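PDB 3QXZ: enoyl-CoA hydratase/isomerase from Mycobacterium abscessus, which probably acts on enoyl-CoA thioesters as a hydratase or isomerase of the crotonase-like family. Local coordinates for residues A[45-50]-A[96-101]; A[15-20]-A[196-201]; A[113-118]-A[131-136]; A[86-91]-A[143-148]. All blocks are in the same frame, centred on the assembly; numbering follows the deposited sequence. Where two conformers were deposited one is given.

Contact 1. Residues A[45-50]-A[96-101]; sequences RLDDDP and ELRTPV. With K (potassium ion), chain D; EDO (1,2-ethanediol), chain I.
D47 OD1 is gripped by three donors from the loop 96-101. T99 OG1 gives the shortest of the three bonds, at 2.7 Å to D47 OD1, and uses the anti lone pair of that oxygen. The backbone N atoms of R98 and T99 add two weak bonds. The site joins the end of helix 33-48 to the loop ahead of strand 101-105 in the crotonase fold, and holds a potassium ion. D47 CG lies anti to its backbone N (chi1 -162°), which turns the carboxylate into the loop. D47 OD2 takes a straighter bond from R98 N (3.1 Å, 165°), on its syn side, somewhat out of the carboxylate plane. The same oxygen lies over one face of the R98 guanidinium, an attraction of charges with no N-H aimed at it. In one of the two R98 conformers the chain bends at chi3, and R98 NH2 reaches D48 OD1 at 3.1 Å, with the two flat groups nearly coplanar. An ethanediol hydroxyl, O2, donates to D47 OD2. The potassium ion is bound by the carbonyls of L46, D47 and D49, by V52 O and by a water at 2.7 Å. T99 OG1 completes this set, 2.9 Å from the potassium ion.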
loop_
_atom_site.group_PDB
_atom_site.type_symbol
_atom_site.label_atom_id
_atom_site.label_comp_id
_atom_site.label_asym_id
_atom_site.label_seq_id
_atom_site.Cartn_x
_atom_site.Cartn_y
_atom_site.Cartn_z
ATOM N N ARG A 45 16.795 -17.403 -18.329
ATOM C CA ARG A 45 17.987 -18.243 -18.242
ATOM C C ARG A 45 18.618 -18.143 -16.855
ATOM O O ARG A 45 19.004 -19.157 -16.271
ATOM C CB ARG A 45 18.980 -17.845 -19.343
ATOM C CG ARG A 45 20.319 -18.549 -19.240
ATOM C CD ARG A 45 21.218 -18.230 -20.433
ATOM N NE ARG A 45 21.214 -16.807 -20.758
ATOM C CZ ARG A 45 21.873 -15.868 -20.081
ATOM N NH1 ARG A 45 22.610 -16.189 -19.015
ATOM N NH2 ARG A 45 21.781 -14.601 -20.471
ATOM N N LEU A 46 18.720 -16.921 -16.326
ATOM C CA LEU A 46 19.345 -16.709 -15.031
ATOM C C LEU A 46 18.484 -17.298 -13.921
ATOM O O LEU A 46 19.012 -17.833 -12.942
ATOM C CB LEU A 46 19.638 -15.215 -14.793
ATOM C CG LEU A 46 20.681 -14.603 -15.737
ATOM C CD1 LEU A 46 20.707 -13.098 -15.559
ATOM C CD2 LEU A 46 22.059 -15.210 -15.507
ATOM N N ASP A 47 17.164 -17.216 -14.068
ATOM C CA ASP A 47 16.280 -17.837 -13.091
ATOM C C ASP A 47 16.513 -19.346 -13.035
ATOM O O ASP A 47 16.561 -19.936 -11.945
ATOM C CB ASP A 47 14.804 -17.526 -13.375
ATOM C CG ASP A 47 13.908 -17.775 -12.176
ATOM O OD1 ASP A 47 14.356 -17.574 -11.030
ATOM O OD2 ASP A 47 12.747 -18.143 -12.387
ATOM N N ASP A 48 16.689 -19.956 -14.208
ATOM C CA ASP A 48 16.882 -21.394 -14.314
ATOM C C ASP A 48 18.257 -21.867 -13.850
ATOM O O ASP A 48 18.408 -23.041 -13.505
ATOM C CB ASP A 48 16.621 -21.847 -15.748
ATOM C CG ASP A 48 15.167 -21.715 -16.139
ATOM O OD1 ASP A 48 14.307 -21.630 -15.232
ATOM O OD2 ASP A 48 14.882 -21.702 -17.356
ATOM N N ASP A 49 19.246 -20.975 -13.831
ATOM C CA ASP A 49 20.626 -21.315 -13.461
ATOM C C ASP A 49 20.717 -21.459 -11.937
ATOM O O ASP A 49 20.558 -20.467 -11.222
ATOM C CB ASP A 49 21.551 -20.194 -13.947
ATOM C CG ASP A 49 23.028 -20.519 -13.783
ATOM O OD1 ASP A 49 23.366 -21.408 -12.982
ATOM O OD2 ASP A 49 23.827 -19.837 -14.457
ATOM N N PRO A 50 20.967 -22.685 -11.419
ATOM C CA PRO A 50 20.975 -22.886 -9.967
ATOM C C PRO A 50 22.090 -22.113 -9.267
ATOM O O PRO A 50 21.982 -21.834 -8.069
ATOM C CB PRO A 50 21.217 -24.400 -9.826
ATOM C CG PRO A 50 21.916 -24.782 -11.060
ATOM C CD PRO A 50 21.303 -23.928 -12.140
ATOM N N GLU A 96 7.981 -12.570 -11.681
ATOM C CA GLU A 96 7.531 -13.929 -11.971
ATOM C C GLU A 96 8.608 -14.962 -11.662
ATOM O O GLU A 96 8.341 -16.169 -11.702
ATOM C CB GLU A 96 7.111 -14.043 -13.449
ATOM C CG GLU A 96 5.799 -13.309 -13.714
ATOM C CD GLU A 96 5.377 -13.184 -15.176
ATOM O OE1 GLU A 96 6.219 -13.130 -16.077
ATOM O OE2 GLU A 96 4.152 -13.075 -15.414
ATOM N N LEU A 97 9.826 -14.505 -11.367
ATOM C CA LEU A 97 10.977 -15.416 -11.183
ATOM C C LEU A 97 11.047 -15.997 -9.772
ATOM O O LEU A 97 10.486 -15.437 -8.827
ATOM C CB LEU A 97 12.289 -14.665 -11.454
ATOM C CG LEU A 97 12.388 -13.906 -12.781
ATOM C CD1 LEU A 97 13.777 -13.280 -12.899
ATOM C CD2 LEU A 97 12.029 -14.780 -13.992
ATOM N N ARG A 98 11.768 -17.107 -9.627
ATOM C CA ARG A 98 12.095 -17.620 -8.293
ATOM C C ARG A 98 13.268 -16.843 -7.676
ATOM O O ARG A 98 13.408 -16.788 -6.455
ATOM C CB ARG A 98 12.426 -19.109 -8.387
ATOM C CG ARG A 98 11.283 -19.938 -8.949
ATOM C CD ARG A 98 11.690 -21.370 -9.253
ATOM N NE ARG A 98 12.878 -21.443 -10.103
ATOM C CZ ARG A 98 12.856 -21.419 -11.432
ATOM N NH1 ARG A 98 11.706 -21.324 -12.085
ATOM N NH2 ARG A 98 13.992 -21.488 -12.114
ATOM N N THR A 99 14.066 -16.207 -8.521
ATOM C CA THR A 99 15.298 -15.529 -8.117
ATOM C C THR A 99 15.033 -14.077 -7.771
ATOM O O THR A 99 14.452 -13.368 -8.580
ATOM C CB THR A 99 16.332 -15.611 -9.260
ATOM O OG1 THR A 99 16.542 -16.994 -9.586
ATOM C CG2 THR A 99 17.667 -14.953 -8.908
ATOM N N PRO A 100 15.498 -13.608 -6.595
ATOM C CA PRO A 100 15.368 -12.190 -6.251
ATOM C C PRO A 100 16.046 -11.284 -7.270
ATOM O O PRO A 100 17.120 -11.628 -7.812
ATOM C CB PRO A 100 16.083 -12.096 -4.897
ATOM C CG PRO A 100 15.863 -13.451 -4.279
ATOM C CD PRO A 100 16.023 -14.394 -5.458
ATOM N N VAL A 101 15.404 -10.140 -7.526
ATOM C CA VAL A 101 15.907 -9.153 -8.480
ATOM C C VAL A 101 15.972 -7.805 -7.779
ATOM O O VAL A 101 14.956 -7.331 -7.242
ATOM C CB VAL A 101 14.990 -9.066 -9.726
ATOM C CG1 VAL A 101 15.450 -7.935 -10.647
ATOM C CG2 VAL A 101 15.015 -10.396 -10.503
HETATM K K K D . 18.574 -18.898 -10.340
HETATM C C1 EDO I . 9.326 -17.436 -14.968
HETATM O O1 EDO I . 8.932 -18.034 -16.209
HETATM C C2 EDO I . 9.819 -18.512 -14.008
HETATM O O2 EDO I . 11.160 -18.894 -14.352
HETATM O O HOH W 1 17.780 -21.000 -8.801
#

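Contact 2. Residues A[15-20]-A[196-201]; sequences DGVAVL and MAHDIA
Apolar packing between V17 and the helix face of A197, H198 and A201 carries this contact. V17 CG1 meets A197 CB at 3.8 Å. V17 CG2 is 4.3 Å from A201 CB. The second kind of interaction is CH-pi. V17 CG2 sits over one face of the H198 ring, 3.6 Å from its centroid and 19° off the normal, offset toward the rim by the ND1-CE1 side. H198 CG lies beside its own backbone N (chi1 -76°), which carries the ring from the helix over to the strand. The polar link is indirect. A water near the plane of the H198 ring bridges at its edge: its oxygen is 2.9 Å from H198 ND1, and it donates to D15 O at 3.2 Å. The same water makes a weak bond to H198 O. D199 makes a salt bridge with R137 of the second subunit. The helix runs nearly antiparallel to the strand, at 150°, with the axes 9.3 Å apart. This is helix-on-sheet packing in the crotonase fold. Helix 186-203 lies against strands 17-23 and 54-59, where A197 also touches V54 and V56. A18 points to the other side of the sheet, onto L46 of helix 33-48.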
loop_
_atom_site.group_PDB
_atom_site.type_symbol
_atom_site.label_atom_id
_atom_site.label_comp_id
_atom_site.label_asym_id
_atom_site.label_seq_id
_atom_site.Cartn_x
_atom_site.Cartn_y
_atom_site.Cartn_z
ATOM N N ASP A 15 30.249 -15.249 -8.078
ATOM C CA ASP A 15 29.947 -15.614 -6.691
ATOM C C ASP A 15 28.447 -15.573 -6.385
ATOM O O ASP A 15 28.025 -15.034 -5.376
ATOM C CB ASP A 15 30.732 -14.730 -5.707
ATOM C CG ASP A 15 32.240 -14.817 -5.914
ATOM O OD1 ASP A 15 32.726 -15.883 -6.345
ATOM O OD2 ASP A 15 32.931 -13.807 -5.660
ATOM N N GLY A 16 27.658 -16.143 -7.288
ATOM C CA GLY A 16 26.228 -16.273 -7.071
ATOM C C GLY A 16 25.376 -15.077 -7.456
ATOM O O GLY A 16 24.162 -15.158 -7.334
ATOM N N VAL A 17 25.997 -13.986 -7.913
ATOM C CA VAL A 17 25.269 -12.766 -8.265
ATOM C C VAL A 17 25.462 -12.460 -9.748
ATOM O O VAL A 17 26.599 -12.364 -10.237
ATOM C CB VAL A 17 25.678 -11.567 -7.364
ATOM C CG1 VAL A 17 24.969 -10.269 -7.810
ATOM C CG2 VAL A 17 25.405 -11.882 -5.885
ATOM N N ALA A 18 24.346 -12.335 -10.470
ATOM C CA ALA A 18 24.362 -11.939 -11.870
ATOM C C ALA A 18 24.050 -10.457 -11.985
ATOM O O ALA A 18 23.054 -9.989 -11.423
ATOM C CB ALA A 18 23.352 -12.757 -12.690
ATOM N N VAL A 19 24.890 -9.718 -12.696
ATOM C CA VAL A 19 24.644 -8.307 -12.952
ATOM C C VAL A 19 24.325 -8.135 -14.428
ATOM O O VAL A 19 25.127 -8.507 -15.305
ATOM C CB VAL A 19 25.858 -7.407 -12.547
ATOM C CG1 VAL A 19 25.538 -5.939 -12.812
ATOM C CG2 VAL A 19 26.207 -7.610 -11.080
ATOM N N LEU A 20 23.135 -7.597 -14.702
ATOM C CA LEU A 20 22.704 -7.195 -16.029
ATOM C C LEU A 20 22.808 -5.691 -16.163
ATOM O O LEU A 20 22.262 -4.949 -15.320
ATOM C CB LEU A 20 21.265 -7.630 -16.273
ATOM C CG LEU A 20 21.004 -9.133 -16.318
ATOM C CD1 LEU A 20 19.527 -9.383 -16.385
ATOM C CD2 LEU A 20 21.705 -9.765 -17.539
ATOM N N MET A 196 23.930 -5.987 -0.829
ATOM C CA MET A 196 22.675 -6.640 -0.492
ATOM C C MET A 196 22.550 -7.990 -1.200
ATOM O O MET A 196 22.141 -8.976 -0.588
ATOM C CB MET A 196 21.515 -5.715 -0.855
ATOM C CG MET A 196 20.148 -6.262 -0.447
ATOM S SD MET A 196 18.794 -5.188 -0.927
ATOM C CE MET A 196 18.973 -3.859 0.246
ATOM N N ALA A 197 22.914 -8.026 -2.480
ATOM C CA ALA A 197 22.861 -9.258 -3.254
ATOM C C ALA A 197 23.780 -10.333 -2.698
ATOM O O ALA A 197 23.373 -11.491 -2.590
ATOM C CB ALA A 197 23.192 -8.986 -4.732
ATOM N N HIS A 198 25.009 -9.954 -2.355
ATOM C CA HIS A 198 25.941 -10.943 -1.817
ATOM C C HIS A 198 25.534 -11.448 -0.435
ATOM O O HIS A 198 25.761 -12.623 -0.121
ATOM C CB HIS A 198 27.378 -10.415 -1.866
ATOM C CG HIS A 198 27.961 -10.459 -3.245
ATOM N ND1 HIS A 198 28.264 -11.641 -3.888
ATOM C CD2 HIS A 198 28.239 -9.469 -4.128
ATOM C CE1 HIS A 198 28.737 -11.376 -5.093
ATOM N NE2 HIS A 198 28.723 -10.067 -5.267
ATOM N N ASP A 199 24.885 -10.594 0.362
ATOM C CA ASP A 199 24.333 -11.050 1.629
ATOM C C ASP A 199 23.214 -12.085 1.437
ATOM O O ASP A 199 23.152 -13.056 2.182
ATOM C CB ASP A 199 23.838 -9.871 2.464
ATOM C CG ASP A 199 23.201 -10.313 3.751
ATOM O OD1 ASP A 199 23.898 -10.863 4.643
ATOM O OD2 ASP A 199 21.968 -10.160 3.853
ATOM N N ILE A 200 22.344 -11.884 0.443
ATOM C CA ILE A 200 21.345 -12.899 0.135
ATOM C C ILE A 200 22.031 -14.195 -0.327
ATOM O O ILE A 200 21.707 -15.292 0.157
ATOM C CB ILE A 200 20.329 -12.415 -0.955
ATOM C CG1 ILE A 200 19.468 -11.281 -0.408
ATOM C CG2 ILE A 200 19.421 -13.549 -1.410
ATOM C CD1 ILE A 200 18.748 -10.483 -1.486
ATOM N N ALA A 201 23.000 -14.061 -1.234
ATOM C CA ALA A 201 23.643 -15.248 -1.807
ATOM C C ALA A 201 24.358 -16.064 -0.742
ATOM O O ALA A 201 24.360 -17.297 -0.801
ATOM C CB ALA A 201 24.614 -14.861 -2.885
HETATM O O HOH W 2 28.022 -14.050 -2.312
#

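Contact 3. Residues A[113-118]-A[131-136]; sequences GMTLAL and YAIPQV
The side chain of M114 fills the hollow between Y131 and I133. Here helix 112-117 of the crotonase fold packs on the chain leaving strand 131-132, part of a small two-stranded parallel sheet. With M114 CG anti to the backbone N (chi1 176°), the chain runs out from the helix to I133. It then bends at chi2 (56°) and chi3 (71°), and the terminal methyl curls back onto the tyrosine. M114 CE reaches Y131 CD1 at 3.6 Å and Y131 CB at 3.7 Å, in an oblique approach to the ring. Y131 OH, farther out, bonds to A126 O. The next bump is I133. Its CG1 meets M114 CG at 3.8 Å, and the two side chains cross at about a right angle. I133 CD1 meets both M114 and L118, while the other branch of I133, CG2, lies against the T115 methyl. All seven touching residues are buried. T115 OG1 and Q135 NE2 both turn instead to the carboxylate of D143. By comparison with classical hydratases, T115 and Q135 probably occupy the places of the two catalytic glutamates, and an ethanediol lies beside Q135. I133 CD1 stands 4.0 Å from M114 CG and 4.3 Å from L118 CD1.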
loop_
_atom_site.group_PDB
_atom_site.type_symbol
_atom_site.label_atom_id
_atom_site.label_comp_id
_atom_site.label_asym_id
_atom_site.label_seq_id
_atom_site.Cartn_x
_atom_site.Cartn_y
_atom_site.Cartn_z
ATOM N N GLY A 113 11.703 2.867 -18.840
ATOM C CA GLY A 113 12.871 2.703 -17.967
ATOM C C GLY A 113 12.464 2.577 -16.505
ATOM O O GLY A 113 13.025 1.759 -15.757
ATOM N N MET A 114 11.496 3.402 -16.096
ATOM C CA MET A 114 10.977 3.296 -14.745
ATOM C C MET A 114 10.001 2.123 -14.583
ATOM O O MET A 114 10.072 1.394 -13.583
ATOM C CB MET A 114 10.318 4.602 -14.309
ATOM C CG MET A 114 9.648 4.530 -12.923
ATOM S SD MET A 114 10.719 4.018 -11.545
ATOM C CE MET A 114 11.693 5.505 -11.444
ATOM N N THR A 115 9.085 1.927 -15.537
ATOM C CA THR A 115 8.084 0.861 -15.320
ATOM C C THR A 115 8.720 -0.532 -15.305
ATOM O O THR A 115 8.276 -1.371 -14.529
ATOM C CB THR A 115 6.895 0.946 -16.284
ATOM O OG1 THR A 115 7.375 0.691 -17.605
ATOM C CG2 THR A 115 6.223 2.321 -16.236
ATOM N N LEU A 116 9.781 -0.754 -16.086
ATOM C CA LEU A 116 10.540 -2.008 -15.959
ATOM C C LEU A 116 11.279 -2.111 -14.626
ATOM O O LEU A 116 11.411 -3.214 -14.073
ATOM C CB LEU A 116 11.516 -2.226 -17.110
ATOM C CG LEU A 116 10.795 -2.527 -18.402
ATOM C CD1 LEU A 116 11.803 -2.522 -19.502
ATOM C CD2 LEU A 116 10.014 -3.844 -18.381
ATOM N N ALA A 117 11.781 -0.999 -14.104
ATOM C CA ALA A 117 12.419 -1.033 -12.781
ATOM C C ALA A 117 11.424 -1.413 -11.693
ATOM O O ALA A 117 11.804 -2.061 -10.694
ATOM C CB ALA A 117 13.073 0.300 -12.470
ATOM N N LEU A 118 10.154 -1.051 -11.899
ATOM C CA LEU A 118 9.106 -1.410 -10.933
ATOM C C LEU A 118 8.845 -2.914 -10.870
ATOM O O LEU A 118 8.150 -3.361 -9.965
ATOM C CB LEU A 118 7.803 -0.667 -11.214
ATOM C CG LEU A 118 7.838 0.854 -11.138
ATOM C CD1 LEU A 118 6.428 1.382 -11.439
ATOM C CD2 LEU A 118 8.354 1.400 -9.784
ATOM N N TYR A 131 13.316 10.951 -12.521
ATOM C CA TYR A 131 12.389 9.802 -12.530
ATOM C C TYR A 131 11.012 10.276 -12.940
ATOM O O TYR A 131 10.529 11.281 -12.429
ATOM C CB TYR A 131 12.339 9.162 -11.134
ATOM C CG TYR A 131 13.724 8.774 -10.678
ATOM C CD1 TYR A 131 14.462 7.816 -11.386
ATOM C CD2 TYR A 131 14.335 9.433 -9.606
ATOM C CE1 TYR A 131 15.765 7.502 -11.022
ATOM C CE2 TYR A 131 15.633 9.128 -9.229
ATOM C CZ TYR A 131 16.334 8.152 -9.938
ATOM O OH TYR A 131 17.638 7.839 -9.581
ATOM N N ALA A 132 10.370 9.574 -13.879
ATOM C CA ALA A 132 9.024 9.965 -14.319
ATOM C C ALA A 132 8.436 8.821 -15.093
ATOM O O ALA A 132 9.172 8.006 -15.681
ATOM C CB ALA A 132 9.054 11.225 -15.215
ATOM N N ILE A 133 7.102 8.814 -15.159
ATOM C CA ILE A 133 6.339 7.895 -16.020
ATOM C C ILE A 133 5.450 8.816 -16.866
ATOM O O ILE A 133 4.276 8.993 -16.563
ATOM C CB ILE A 133 5.531 6.879 -15.179
ATOM C CG1 ILE A 133 6.464 6.112 -14.240
ATOM C CG2 ILE A 133 4.775 5.909 -16.066
ATOM C CD1 ILE A 133 5.714 5.317 -13.139
ATOM N N PRO A 134 6.032 9.430 -17.925
ATOM C CA PRO A 134 5.339 10.546 -18.574
ATOM C C PRO A 134 4.565 10.169 -19.820
ATOM O O PRO A 134 4.191 11.062 -20.583
ATOM C CB PRO A 134 6.493 11.477 -18.931
ATOM C CG PRO A 134 7.596 10.526 -19.330
ATOM C CD PRO A 134 7.420 9.299 -18.420
ATOM N N GLN A 135 4.300 8.881 -20.019
ATOM C CA GLN A 135 3.643 8.402 -21.248
ATOM C C GLN A 135 2.369 9.178 -21.612
ATOM O O GLN A 135 2.123 9.445 -22.793
ATOM C CB GLN A 135 3.304 6.920 -21.082
ATOM C CG GLN A 135 4.481 5.938 -21.304
ATOM C CD GLN A 135 5.304 5.652 -20.047
ATOM O OE1 GLN A 135 5.504 6.519 -19.191
ATOM N NE2 GLN A 135 5.782 4.414 -19.929
ATOM N N VAL A 136 1.534 9.519 -20.624
ATOM C CA VAL A 136 0.271 10.228 -20.957
ATOM C C VAL A 136 0.499 11.617 -21.549
ATOM O O VAL A 136 -0.365 12.121 -22.268
ATOM C CB VAL A 136 -0.711 10.349 -19.752
ATOM C CG1 VAL A 136 -1.159 8.960 -19.255
ATOM C CG2 VAL A 136 -0.099 11.204 -18.618
#

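Contact 4. Residues A[86-91]-A[143-148]; sequences SASPVQ and DALAHW
Positive phi values at A144 (49°) and L145 (68°) form a type I' turn from D143 to A146, which brings this chain up against A87 and S88. A bond from A146 N to D143 O closes the turn. At its start, A144 N donates to A87 O at 2.8 Å with an N-H...O angle of 154°, and it comes in tilted from the carbonyl plane. This is the sole direct hydrogen bond between 86-91 and 143-148. The same carbonyl oxygen also rests against D143 CB, at 3.5 Å. On the loop side an ST turn shapes the chain: S86 OG accepts from S88 N at 3.0 Å. Q91 NE2 then donates to S88 O at 2.7 Å, in the carbonyl plane, and holds the chain at S88 to Q91 together. In the crotonase fold this loop lies between strands 54-59 and 101-105, and the turn leads into helix 146-149 with L145 as its N-cap. The third subunit closes over both segments. E233 of that subunit accepts from L145 N and H147 ND1, and its T234 OG1 bonds with A87 N. The D143 carboxylate leads away from the loop, toward T115. S88 comes alongside the turn, with OG 4.0 Å from A144 CA.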
loop_
_atom_site.group_PDB
_atom_site.type_symbol
_atom_site.label_atom_id
_atom_site.label_comp_id
_atom_site.label_asym_id
_atom_site.label_seq_id
_atom_site.Cartn_x
_atom_site.Cartn_y
_atom_site.Cartn_z
ATOM N N SER A 86 2.731 -5.771 -27.869
ATOM C CA SER A 86 2.391 -5.892 -26.448
ATOM C C SER A 86 2.916 -4.689 -25.680
ATOM O O SER A 86 4.015 -4.211 -25.934
ATOM C CB SER A 86 3.005 -7.174 -25.872
ATOM O OG SER A 86 2.796 -7.271 -24.472
ATOM N N ALA A 87 2.142 -4.238 -24.690
ATOM C CA ALA A 87 2.598 -3.197 -23.775
ATOM C C ALA A 87 3.481 -3.748 -22.650
ATOM O O ALA A 87 3.956 -2.972 -21.812
ATOM C CB ALA A 87 1.404 -2.404 -23.198
ATOM N N SER A 88 3.714 -5.062 -22.657
ATOM C CA SER A 88 4.633 -5.743 -21.736
ATOM C C SER A 88 5.791 -6.359 -22.553
ATOM O O SER A 88 5.787 -7.559 -22.827
ATOM C CB SER A 88 3.903 -6.818 -20.933
ATOM O OG SER A 88 3.095 -6.227 -19.918
ATOM N N PRO A 89 6.775 -5.537 -22.937
ATOM C CA PRO A 89 7.842 -5.997 -23.850
ATOM C C PRO A 89 8.962 -6.798 -23.175
ATOM O O PRO A 89 9.903 -7.237 -23.852
ATOM C CB PRO A 89 8.401 -4.691 -24.386
ATOM C CG PRO A 89 8.224 -3.734 -23.261
ATOM C CD PRO A 89 6.881 -4.091 -22.681
ATOM N N VAL A 90 8.865 -7.015 -21.867
ATOM C CA VAL A 90 9.832 -7.851 -21.162
ATOM C C VAL A 90 9.070 -8.984 -20.501
ATOM O O VAL A 90 8.262 -8.739 -19.589
ATOM C CB VAL A 90 10.637 -7.048 -20.125
ATOM C CG1 VAL A 90 11.537 -7.977 -19.313
ATOM C CG2 VAL A 90 11.450 -5.969 -20.810
ATOM N N GLN A 91 9.293 -10.201 -20.977
ATOM C CA GLN A 91 8.618 -11.387 -20.479
ATOM C C GLN A 91 9.649 -12.514 -20.403
ATOM O O GLN A 91 10.397 -12.744 -21.359
ATOM C CB GLN A 91 7.449 -11.763 -21.400
ATOM C CG GLN A 91 6.358 -10.683 -21.437
ATOM C CD GLN A 91 5.197 -11.035 -22.343
ATOM O OE1 GLN A 91 4.680 -12.149 -22.304
ATOM N NE2 GLN A 91 4.767 -10.074 -23.154
ATOM N N ASP A 143 2.916 1.606 -19.166
ATOM C CA ASP A 143 3.145 0.299 -19.755
ATOM C C ASP A 143 3.817 -0.628 -18.738
ATOM O O ASP A 143 4.065 -0.261 -17.578
ATOM C CB ASP A 143 3.968 0.469 -21.062
ATOM C CG ASP A 143 5.173 1.369 -20.866
ATOM O OD1 ASP A 143 5.738 1.400 -19.764
ATOM O OD2 ASP A 143 5.556 2.073 -21.831
ATOM N N ALA A 144 4.094 -1.838 -19.210
ATOM C CA ALA A 144 4.792 -2.872 -18.433
ATOM C C ALA A 144 4.186 -3.035 -17.036
ATOM O O ALA A 144 4.903 -3.118 -16.031
ATOM C CB ALA A 144 6.275 -2.555 -18.340
ATOM N N LEU A 145 2.856 -3.076 -16.994
ATOM C CA LEU A 145 2.108 -3.374 -15.768
ATOM C C LEU A 145 2.212 -2.279 -14.698
ATOM O O LEU A 145 1.854 -2.523 -13.533
ATOM C CB LEU A 145 2.470 -4.782 -15.193
ATOM C CG LEU A 145 1.597 -5.885 -15.786
ATOM C CD1 LEU A 145 2.148 -7.258 -15.403
ATOM C CD2 LEU A 145 0.177 -5.751 -15.239
ATOM N N ALA A 146 2.604 -1.056 -15.070
ATOM C CA ALA A 146 2.648 0.012 -14.071
ATOM C C ALA A 146 1.310 0.256 -13.395
ATOM O O ALA A 146 1.266 0.679 -12.230
ATOM C CB ALA A 146 3.121 1.294 -14.705
ATOM N N HIS A 147 0.190 0.025 -14.084
ATOM C CA HIS A 147 -1.133 0.227 -13.458
ATOM C C HIS A 147 -1.364 -0.716 -12.268
ATOM O O HIS A 147 -2.243 -0.446 -11.448
ATOM C CB HIS A 147 -2.286 0.030 -14.465
ATOM C CG HIS A 147 -2.303 1.011 -15.609
ATOM N ND1 HIS A 147 -1.547 0.837 -16.752
ATOM C CD2 HIS A 147 -3.025 2.145 -15.801
ATOM C CE1 HIS A 147 -1.791 1.841 -17.595
ATOM N NE2 HIS A 147 -2.681 2.653 -17.043
ATOM N N TRP A 148 -0.627 -1.831 -12.253
ATOM C CA TRP A 148 -0.729 -2.862 -11.235
ATOM C C TRP A 148 0.413 -2.790 -10.208
ATOM O O TRP A 148 0.169 -2.899 -8.988
ATOM C CB TRP A 148 -0.733 -4.219 -11.976
ATOM C CG TRP A 148 -0.884 -5.449 -11.133
ATOM C CD1 TRP A 148 -2.050 -6.028 -10.731
ATOM C CD2 TRP A 148 0.172 -6.240 -10.599
ATOM N NE1 TRP A 148 -1.770 -7.121 -9.929
ATOM C CE2 TRP A 148 -0.422 -7.288 -9.853
ATOM C CE3 TRP A 148 1.562 -6.190 -10.702
ATOM C CZ2 TRP A 148 0.338 -8.257 -9.194
ATOM C CZ3 TRP A 148 2.314 -7.171 -10.050
ATOM C CH2 TRP A 148 1.683 -8.187 -9.311
#

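In the fold
Contacts 3 and 4 adjoin, their centres 11 Å apart. D143 joins them: its OD1 is 2.8 Å from T115 OG1, and its OD2 is 3.0 Å from Q135 NE2. L116 CD2 also packs on V90 CG2 at 3.5 Å. With ethanediol close to Q135 and D143, this pair probably borders the active-site pocket. Contacts 1 and 2 form the other neighbouring pair, with centres 12 Å apart. L46 CD1 touches A18 CB at 3.9 Å, linking the potassium site to the sheet. Contacts 2 and 3 lie on opposite sides of the chain's centre, about 25 Å apart between centres. Along the chain, contact 2 encloses the other three, while contacts 1 and 4 interleave.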